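Local structure of putative isomerase (Sinorhizobium meliloti, 2PPG) at residues Gly150-Ile156 / Ser334-Val340; Met277-Val281 / Tyr307-Ile313. The protein is a putative isomerase of the mandelate racemase/muconate lactonizing enzyme family in the enolase superfamily, with an enolase-like N-terminal domain and a TIM-barrel-type C-terminal domain. One frame throughout, in Å; residues are numbered along the deposited sequence.

Contact 1 of 2, residues Gly150-Ile156 / Ser334-Val340; sequences GQRRDRI and SAALANV
The carbonyl oxygen of Leu337 is gripped by both terminal nitrogens of Arg153, NH2 at 2.7 Å and NH1 at 2.9 Å from Leu337 O. This end-on, two-nitrogen grip on one oxygen joins the loop entering strand 155-161 of the TIM-type barrel to the C-terminal end of helix 325-336 and the turn that follows it. The Arg153 chain is bent at chi3 (-84°), which turns its guanidinium toward the turn; Leu337 O then meets the edge of the group while Val340 O lies over one of its faces. NH2 donates within the carbonyl plane of Leu337, whereas NH1 comes in tilted from it. The carbonyl oxygens gathered round the group would be expected to stabilise the guanidinium charge.

Backbone atoms add to the junction. Arg152 N donates to Ala335 O at 2.9 Å, a nearly straight bond with an angle of 166° at the hydrogen. Next to it, Ala336 CA lies 3.1 Å from Gly150 O in a CA-H...O contact. The Arg152 side chain runs extended alongside Ala336 and Leu337 and makes a weak bond from NE to Ala336 O, its NH1 passing the methyl of Ala338. The stronger polar partner of this guanidinium is Asp105 of the second subunit, which forms a salt bridge with NH1, so the same residue serves both the fold and the subunit interface.

Beyond the arginines, at the start of the strand, the contact becomes apolar: Ile156 CG2 faces Val340 CG1 at 4.3 Å, and Ile156 CD1 reaches Ser334 CB at 3.5 Å.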
# COMPACT_ATOMS: atom_id res chain seq x y z
N GLY A 150 20.15 -22.02 25.17
CA GLY A 150 19.61 -22.91 26.19
C GLY A 150 18.91 -24.14 25.66
O GLY A 150 18.45 -24.17 24.52
N GLN A 151 18.81 -25.16 26.50
CA GLN A 151 18.00 -26.30 26.14
C GLN A 151 16.58 -26.12 26.67
O GLN A 151 16.34 -26.15 27.87
CB GLN A 151 18.60 -27.59 26.66
CG GLN A 151 17.80 -28.80 26.28
CD GLN A 151 18.61 -30.08 26.33
OE1 GLN A 151 19.84 -30.05 26.39
NE2 GLN A 151 17.91 -31.21 26.31
N ARG A 152 15.64 -25.92 25.76
CA ARG A 152 14.28 -25.66 26.16
C ARG A 152 13.47 -26.95 26.29
O ARG A 152 12.34 -26.94 26.77
CB ARG A 152 13.62 -24.70 25.15
CG ARG A 152 14.22 -23.29 25.20
CD ARG A 152 13.82 -22.41 24.01
NE ARG A 152 14.76 -21.29 23.85
CZ ARG A 152 14.45 -20.01 24.05
NH1 ARG A 152 13.21 -19.67 24.41
NH2 ARG A 152 15.36 -19.06 23.88
N ARG A 153 14.09 -28.07 25.94
CA ARG A 153 13.35 -29.22 25.46
C ARG A 153 14.33 -30.39 25.31
O ARG A 153 15.40 -30.22 24.72
CB ARG A 153 12.88 -28.81 24.06
CG ARG A 153 11.58 -29.34 23.55
CD ARG A 153 11.36 -28.83 22.13
NE ARG A 153 10.76 -27.49 22.13
CZ ARG A 153 11.41 -26.36 21.86
NH1 ARG A 153 12.70 -26.38 21.57
NH2 ARG A 153 10.77 -25.20 21.90
N ASP A 154 14.01 -31.58 25.82
CA ASP A 154 14.86 -32.74 25.49
C ASP A 154 14.17 -33.83 24.66
O ASP A 154 14.82 -34.76 24.18
CB ASP A 154 15.62 -33.30 26.70
CG ASP A 154 14.74 -34.02 27.68
OD1 ASP A 154 15.31 -34.58 28.64
OD2 ASP A 154 13.50 -34.02 27.51
N ARG A 155 12.86 -33.70 24.50
CA ARG A 155 12.14 -34.45 23.49
C ARG A 155 11.58 -33.46 22.46
O ARG A 155 11.27 -32.31 22.79
CB ARG A 155 10.98 -35.27 24.07
CG ARG A 155 11.28 -36.18 25.26
CD ARG A 155 12.02 -37.43 24.85
NE ARG A 155 13.38 -37.41 25.36
CZ ARG A 155 13.84 -38.23 26.28
NH1 ARG A 155 15.10 -38.14 26.69
NH2 ARG A 155 13.06 -39.17 26.79
N ILE A 156 11.45 -33.91 21.23
CA ILE A 156 10.81 -33.11 20.20
C ILE A 156 9.82 -34.00 19.49
O ILE A 156 10.17 -35.11 19.08
CB ILE A 156 11.84 -32.55 19.19
CG1 ILE A 156 12.80 -31.59 19.90
CG2 ILE A 156 11.11 -31.85 18.02
CD1 ILE A 156 14.07 -31.25 19.15
N SER A 334 16.93 -27.26 17.13
CA SER A 334 15.52 -27.33 17.51
C SER A 334 15.39 -27.28 19.03
O SER A 334 14.45 -26.70 19.54
CB SER A 334 14.83 -28.57 16.95
OG SER A 334 14.82 -28.58 15.54
N ALA A 335 16.35 -27.86 19.74
CA ALA A 335 16.28 -27.89 21.21
C ALA A 335 16.41 -26.50 21.83
O ALA A 335 15.95 -26.26 22.94
CB ALA A 335 17.33 -28.85 21.79
N ALA A 336 17.04 -25.58 21.10
CA ALA A 336 17.35 -24.23 21.61
C ALA A 336 16.38 -23.16 21.11
O ALA A 336 16.50 -22.00 21.47
CB ALA A 336 18.76 -23.86 21.23
N LEU A 337 15.43 -23.55 20.27
CA LEU A 337 14.51 -22.62 19.64
C LEU A 337 13.14 -22.61 20.32
O LEU A 337 12.55 -23.66 20.59
CB LEU A 337 14.34 -23.00 18.17
CG LEU A 337 15.48 -22.62 17.23
CD1 LEU A 337 15.20 -23.25 15.90
CD2 LEU A 337 15.66 -21.12 17.08
N ALA A 338 12.62 -21.42 20.58
CA ALA A 338 11.31 -21.29 21.20
C ALA A 338 10.18 -21.86 20.33
O ALA A 338 9.29 -22.55 20.82
CB ALA A 338 11.04 -19.85 21.52
N ASN A 339 10.24 -21.58 19.03
CA ASN A 339 9.12 -21.83 18.14
C ASN A 339 8.99 -23.22 17.49
O ASN A 339 8.13 -23.41 16.62
CB ASN A 339 9.07 -20.75 17.04
CG ASN A 339 8.44 -19.46 17.52
OD1 ASN A 339 8.56 -19.09 18.69
ND2 ASN A 339 7.77 -18.75 16.61
N VAL A 340 9.82 -24.18 17.92
CA VAL A 340 9.78 -25.54 17.35
C VAL A 340 8.63 -26.42 17.83
O VAL A 340 8.63 -26.91 18.95
CB VAL A 340 11.14 -26.27 17.47
CG1 VAL A 340 11.01 -27.70 16.93
CG2 VAL A 340 12.20 -25.52 16.68

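Contact 2 of 2, residues Met277-Val281 / Tyr307-Ile313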
# COMPACT_ATOMS: atom_id res chain seq x y z
N MSE A 277 14.23 -15.81 3.66
CA MSE A 277 13.00 -15.74 4.47
C MSE A 277 12.23 -14.42 4.43
O MSE A 277 11.00 -14.41 4.34
CB MSE A 277 13.30 -16.08 5.92
CG MSE A 277 12.05 -16.38 6.70
SE MSE A 277 12.34 -17.16 8.45
CE MSE A 277 10.46 -17.29 9.03
N VAL A 278 12.97 -13.31 4.50
CA VAL A 278 12.41 -11.97 4.58
C VAL A 278 11.26 -11.67 3.59
O VAL A 278 10.17 -11.27 4.02
CB VAL A 278 13.53 -10.91 4.43
CG1 VAL A 278 12.97 -9.49 4.48
CG2 VAL A 278 14.57 -11.12 5.50
N PRO A 279 11.49 -11.88 2.28
CA PRO A 279 10.43 -11.58 1.33
C PRO A 279 9.16 -12.37 1.57
O PRO A 279 8.07 -11.84 1.43
CB PRO A 279 11.05 -11.98 -0.00
CG PRO A 279 12.52 -11.81 0.22
CD PRO A 279 12.69 -12.37 1.60
N ARG A 280 9.30 -13.63 1.96
CA ARG A 280 8.13 -14.46 2.21
C ARG A 280 7.32 -14.04 3.44
O ARG A 280 6.09 -14.12 3.41
CB ARG A 280 8.49 -15.96 2.27
CG ARG A 280 8.78 -16.61 0.89
CD ARG A 280 10.21 -16.35 0.41
NE ARG A 280 10.55 -17.07 -0.82
CZ ARG A 280 11.70 -16.93 -1.48
NH1 ARG A 280 12.63 -16.11 -1.04
NH2 ARG A 280 11.91 -17.62 -2.59
N VAL A 281 7.98 -13.60 4.52
CA VAL A 281 7.22 -13.13 5.69
C VAL A 281 6.65 -11.74 5.42
O VAL A 281 5.52 -11.44 5.82
CB VAL A 281 7.99 -13.18 7.05
CG1 VAL A 281 9.11 -14.20 7.01
CG2 VAL A 281 8.51 -11.81 7.45
N TYR A 307 14.24 -15.36 13.46
CA TYR A 307 13.33 -14.57 12.66
C TYR A 307 11.87 -15.06 12.78
O TYR A 307 10.96 -14.26 12.86
CB TYR A 307 13.78 -14.55 11.21
CG TYR A 307 13.36 -13.32 10.43
CD1 TYR A 307 14.08 -12.13 10.53
CD2 TYR A 307 12.25 -13.35 9.58
CE1 TYR A 307 13.71 -11.00 9.82
CE2 TYR A 307 11.86 -12.23 8.86
CZ TYR A 307 12.59 -11.06 8.98
OH TYR A 307 12.20 -9.94 8.28
N ALA A 308 11.67 -16.37 12.80
CA ALA A 308 10.32 -16.91 12.95
C ALA A 308 9.73 -16.54 14.31
O ALA A 308 8.54 -16.28 14.42
CB ALA A 308 10.32 -18.41 12.77
N HIS A 309 10.58 -16.53 15.34
CA HIS A 309 10.22 -16.13 16.69
C HIS A 309 9.73 -14.69 16.72
O HIS A 309 8.58 -14.41 17.09
CB HIS A 309 11.46 -16.27 17.58
CG HIS A 309 11.23 -15.88 19.00
ND1 HIS A 309 10.78 -16.77 19.95
CD2 HIS A 309 11.40 -14.70 19.65
CE1 HIS A 309 10.68 -16.15 21.12
NE2 HIS A 309 11.05 -14.90 20.96
N VAL A 310 10.61 -13.79 16.32
CA VAL A 310 10.28 -12.39 16.12
C VAL A 310 8.98 -12.21 15.34
O VAL A 310 8.13 -11.40 15.71
CB VAL A 310 11.43 -11.65 15.39
CG1 VAL A 310 10.93 -10.37 14.76
CG2 VAL A 310 12.57 -11.36 16.33
N HIS A 311 8.81 -12.97 14.25
CA HIS A 311 7.66 -12.77 13.37
C HIS A 311 6.50 -13.72 13.57
O HIS A 311 5.63 -13.83 12.71
CB HIS A 311 8.11 -12.74 11.90
CG HIS A 311 8.71 -11.43 11.50
ND1 HIS A 311 7.94 -10.34 11.16
CD2 HIS A 311 10.00 -11.02 11.43
CE1 HIS A 311 8.73 -9.32 10.88
NE2 HIS A 311 9.98 -9.70 11.04
N HIS A 312 6.50 -14.41 14.71
CA HIS A 312 5.40 -15.30 15.13
C HIS A 312 5.02 -16.37 14.14
O HIS A 312 3.86 -16.49 13.75
CB HIS A 312 4.17 -14.48 15.53
CG HIS A 312 4.48 -13.48 16.60
ND1 HIS A 312 5.02 -12.25 16.33
CD2 HIS A 312 4.40 -13.58 17.95
CE1 HIS A 312 5.24 -11.61 17.46
NE2 HIS A 312 4.87 -12.39 18.46
N ILE A 313 6.02 -17.16 13.76
CA ILE A 313 5.87 -18.21 12.77
C ILE A 313 6.38 -19.52 13.38
O ILE A 313 7.37 -19.52 14.10
CB ILE A 313 6.62 -17.82 11.49
CG1 ILE A 313 5.85 -16.71 10.76
CG2 ILE A 313 6.84 -19.01 10.58
CD1 ILE A 313 6.58 -16.13 9.59
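Helices 274-282 and 293-310, neighbours on the outside of the TIM-type barrel, meet through Val281, Met277 and Val278 on the first and Tyr307, Ala308, His311 and Ile313 at the end of the second. No hydrogen bond crosses between the segments.

Among the aromatic contacts, a CH-pi interaction places Val281 CG2 over the face of the His311 imidazole, 4.1 Å from the ring centroid and only 11° off the ring normal. The same methyl lies at the edge of the Tyr307 ring, 3.7 Å from Tyr307 CE2. Selenomethionine Met277 adds a Met-aromatic contact, its SE standing obliquely to the phenol ring, 4.0 Å from Tyr307 CD2. The Val278 side chain crosses that of Tyr307 at about a right angle, with CG2 3.8 Å from Tyr307 OH. Within the same segment, His311 CD2 lies over one face of the Tyr307 ring, offset toward its rim.

Polar bonds fix the second segment. His311 NE2 is hydrogen-bonded to Tyr307 OH of the second subunit, which would restrain the imidazole's rotation. A Schellman motif ends the helix, with His312 at positive phi, Ile313 N bonded to Ala308 O and His312 N to His309 O.

In the aliphatic contacts, the extended Met277 chain, its CG anti to the backbone N (chi1 -165°), carries CE to Ala308 CB at 3.9 Å. Ile313 CD1 meets both Met277 CE and Val281 CG1, each at 4.1 Å.

From the N terminus, the chain first passes Gly150-Ile156 as it enters barrel strand 155-161, then runs through successive strands and helices to Met277-Val281. Contact 2 closes at Tyr307-Ile313; 25 residues lie between its segments, including strand 288-289 and most of helix 293-310. Contact 1 closes when the chain reaches Ser334-Val340, 177 residues after its first segment, so contact 2 is nested inside its loop. Their centres are about 18 Å apart, yet they meet where Asn339 ND2 probably hydrogen-bonds Ile313 O at 2.7 Å, bridging the turn after helix 325-336 to the end of helix 293-310. Both also touch the second subunit.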